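Long-range contact in restriction endonuclease Hpy99I (Helicobacter pylori, PDB 3FC3), which is a restriction endonuclease that binds zinc and probably cuts DNA through a His-Me finger nuclease domain: residues Arg36-Lys41 and Val56-Leu61. Numbering follows the deposited sequence. Where two conformers were deposited one is given.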
ATOM      1  N   ARG A  36      -3.918  12.762 -30.609  1.00 17.43           N
ATOM      2  CA  ARG A  36      -5.238  12.154 -30.759  1.00 16.93           C
ATOM      3  C   ARG A  36      -5.834  12.295 -32.162  1.00 17.38           C
ATOM      4  O   ARG A  36      -6.712  11.541 -32.545  1.00 17.02           O
ATOM      5  CB  ARG A  36      -6.206  12.757 -29.749  1.00 17.16           C
ATOM      6  CG  ARG A  36      -5.881  12.464 -28.272  1.00 16.77           C
ATOM      7  CD  ARG A  36      -5.609  10.977 -28.042  1.00 18.60           C
ATOM      8  NE  ARG A  36      -6.134  10.501 -26.778  1.00 16.98           N
ATOM      9  CZ  ARG A  36      -5.783   9.374 -26.172  1.00 19.70           C
ATOM     10  NH1 ARG A  36      -4.840   8.581 -26.691  1.00 20.44           N
ATOM     11  NH2 ARG A  36      -6.359   9.059 -25.017  1.00 20.25           N
ATOM     12  N   ALA A  37      -5.368  13.278 -32.921  1.00 16.70           N
ATOM     13  CA  ALA A  37      -5.704  13.398 -34.345  1.00 17.84           C
ATOM     14  C   ALA A  37      -4.612  14.232 -35.021  1.00 18.61           C
ATOM     15  O   ALA A  37      -3.917  14.994 -34.361  1.00 19.47           O
ATOM     16  CB  ALA A  37      -7.100  14.064 -34.545  1.00 16.26           C
ATOM     17  N   VAL A  38      -4.449  14.048 -36.322  1.00 20.14           N
ATOM     18  CA  VAL A  38      -3.481  14.796 -37.102  1.00 22.28           C
ATOM     19  C   VAL A  38      -4.178  15.376 -38.307  1.00 23.77           C
ATOM     20  O   VAL A  38      -4.987  14.693 -38.953  1.00 22.64           O
ATOM     21  CB  VAL A  38      -2.331  13.894 -37.580  1.00 21.76           C
ATOM     22  CG1 VAL A  38      -1.339  14.689 -38.436  1.00 25.44           C
ATOM     23  CG2 VAL A  38      -1.628  13.242 -36.380  1.00 23.77           C
ATOM     24  N   ASN A  39      -3.888  16.650 -38.571  1.00 26.75           N
ATOM     25  CA  ASN A  39      -4.455  17.417 -39.705  1.00 28.85           C
ATOM     26  C   ASN A  39      -3.377  18.270 -40.399  1.00 29.74           C
ATOM     27  O   ASN A  39      -3.065  19.371 -39.924  1.00 30.77           O
ATOM     28  CB  ASN A  39      -5.525  18.376 -39.174  1.00 29.67           C
ATOM     29  CG  ASN A  39      -6.796  17.672 -38.737  1.00 32.11           C
ATOM     30  OD1 ASN A  39      -7.092  17.556 -37.539  1.00 35.47           O
ATOM     31  ND2 ASN A  39      -7.565  17.203 -39.710  1.00 35.33           N
ATOM     32  N   GLY A  40      -2.813  17.804 -41.510  1.00 30.74           N
ATOM     33  CA  GLY A  40      -1.649  18.484 -42.108  1.00 30.88           C
ATOM     34  C   GLY A  40      -0.524  18.622 -41.088  1.00 31.30           C
ATOM     35  O   GLY A  40      -0.062  17.609 -40.512  1.00 31.89           O
ATOM     36  N   LYS A  41      -0.118  19.856 -40.791  1.00 30.48           N
ATOM     37  CA  LYS A  41       0.895  20.073 -39.753  1.00 30.46           C
ATOM     38  C   LYS A  41       0.362  20.679 -38.438  1.00 28.76           C
ATOM     39  O   LYS A  41       1.040  21.477 -37.782  1.00 29.27           O
ATOM     40  CB  LYS A  41       2.065  20.888 -40.315  1.00 31.00           C
ATOM     41  CG  LYS A  41       2.911  20.080 -41.325  1.00 33.72           C
ATOM     42  CD  LYS A  41       4.364  20.542 -41.384  1.00 36.83           C
ATOM     43  CE  LYS A  41       5.152  19.725 -42.408  1.00 39.12           C
ATOM     44  NZ  LYS A  41       6.486  20.351 -42.728  1.00 41.45           N
ATOM     45  N   VAL A  56      -2.763  22.018 -31.833  1.00 22.71           N
ATOM     46  CA  VAL A  56      -1.404  22.564 -31.708  1.00 22.44           C
ATOM     47  C   VAL A  56      -0.606  22.371 -33.001  1.00 22.04           C
ATOM     48  O   VAL A  56      -0.608  21.297 -33.575  1.00 20.88           O
ATOM     49  CB  VAL A  56      -0.637  21.862 -30.572  1.00 22.37           C
ATOM     50  CG1 VAL A  56       0.723  22.570 -30.332  1.00 23.35           C
ATOM     51  CG2 VAL A  56      -1.484  21.815 -29.281  1.00 23.32           C
ATOM     52  N   ASP A  57       0.067  23.426 -33.447  0.50 21.94           N
ATOM     53  CA  ASP A  57       0.957  23.317 -34.598  0.50 22.45           C
ATOM     54  C   ASP A  57       2.154  22.431 -34.264  0.50 22.20           C
ATOM     55  O   ASP A  57       2.654  22.457 -33.134  0.50 21.45           O
ATOM     56  CB  ASP A  57       1.442  24.701 -35.029  0.50 23.06           C
ATOM     57  CG  ASP A  57       0.396  25.465 -35.826  0.50 25.49           C
ATOM     58  OD1 ASP A  57      -0.216  26.393 -35.262  0.50 29.38           O
ATOM     59  OD2 ASP A  57       0.190  25.143 -37.017  0.50 29.36           O
ATOM     60  N   PHE A  58       2.632  21.669 -35.249  1.00 21.84           N
ATOM     61  CA  PHE A  58       3.740  20.757 -35.031  1.00 22.45           C
ATOM     62  C   PHE A  58       4.967  21.488 -34.504  1.00 21.89           C
ATOM     63  O   PHE A  58       5.729  20.933 -33.724  1.00 21.76           O
ATOM     64  CB  PHE A  58       4.121  20.047 -36.344  1.00 23.12           C
ATOM     65  CG  PHE A  58       3.235  18.868 -36.717  1.00 24.75           C
ATOM     66  CD1 PHE A  58       1.990  18.664 -36.162  1.00 25.87           C
ATOM     67  CD2 PHE A  58       3.684  17.961 -37.678  1.00 27.77           C
ATOM     68  CE1 PHE A  58       1.205  17.562 -36.545  1.00 27.02           C
ATOM     69  CE2 PHE A  58       2.909  16.871 -38.063  1.00 27.36           C
ATOM     70  CZ  PHE A  58       1.662  16.677 -37.490  1.00 27.86           C
ATOM     71  N   SER A  59       5.166  22.738 -34.936  1.00 21.12           N
ATOM     72  CA  SER A  59       6.321  23.502 -34.477  1.00 20.28           C
ATOM     73  C   SER A  59       6.352  23.778 -32.970  1.00 20.17           C
ATOM     74  O   SER A  59       7.407  24.116 -32.419  1.00 21.13           O
ATOM     75  CB  SER A  59       6.405  24.812 -35.240  1.00 20.48           C
ATOM     76  OG  SER A  59       5.308  25.647 -34.948  1.00 21.31           O
ATOM     77  N   GLU A  60       5.206  23.635 -32.308  1.00 19.35           N
ATOM     78  CA  GLU A  60       5.065  23.877 -30.877  1.00 19.31           C
ATOM     79  C   GLU A  60       5.261  22.612 -30.045  1.00 19.15           C
ATOM     80  O   GLU A  60       5.193  22.679 -28.810  1.00 17.78           O
ATOM     81  CB  GLU A  60       3.675  24.439 -30.578  1.00 20.66           C
ATOM     82  CG  GLU A  60       3.385  25.803 -31.176  1.00 21.93           C
ATOM     83  CD  GLU A  60       4.111  26.947 -30.477  1.00 28.41           C
ATOM     84  OE1 GLU A  60       4.387  26.868 -29.251  1.00 29.72           O
ATOM     85  OE2 GLU A  60       4.417  27.936 -31.168  1.00 30.26           O
ATOM     86  N   LEU A  61       5.503  21.477 -30.716  1.00 19.07           N
ATOM     87  CA  LEU A  61       5.579  20.176 -30.052  1.00 19.27           C
ATOM     88  C   LEU A  61       6.959  19.554 -30.272  1.00 19.78           C
ATOM     89  O   LEU A  61       7.576  19.747 -31.329  1.00 19.76           O
ATOM     90  CB  LEU A  61       4.502  19.232 -30.606  1.00 18.89           C
ATOM     91  CG  LEU A  61       3.072  19.732 -30.472  1.00 20.47           C
ATOM     92  CD1 LEU A  61       2.111  18.802 -31.220  1.00 20.82           C
ATOM     93  CD2 LEU A  61       2.710  19.900 -28.997  1.00 20.03           C
TER
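The F58 ring lies flat against the backbone of K41. Its CD1 comes within 3.4 Å of K41 C. K41 CA sits 3.8 Å from the ring centroid, almost on the ring normal (3° off it), a CH-pi contact over the face. A flat aromatic group suits this place because it can press against a peptide backbone over a broad area. At the base of the same side chain, F58 N donates a nearly straight hydrogen bond to K41 O (3.0 Å, N-H...O angle 164°). Because CG of F58 turns beside its own backbone N (chi1 -80°), ring and N-H meet the same residue, one by packing and the other by bonding. K41 offers its CA and carbonyl group here, and the long aliphatic chain runs off so that the ammonium end leads away from the contact, a natural course for a charged residue at the surface.

In the antiparallel sheet of this SH3-like domain, strand 42-47 lies between strands 32-39 and 52-57. The turn at G40 and K41 joins strand 32-39 to that middle strand, and F58 opens the 3-10 turn in which E60 N bonds D57 O at 2.9 Å, so the contact links a hairpin turn to the end of the outer strand. G40, with a positive phi, makes the reversal with a backbone that glycine adopts readily; its O approaches F58 CZ obliquely at 3.6 Å. V38 reaches the ring at its edge, near the ring plane: CG1, placed anti to the backbone N, touches F58 CZ at 3.7 Å, a compact branched group meeting the ring's far end. L12 and A43 also touch the F58 side chain.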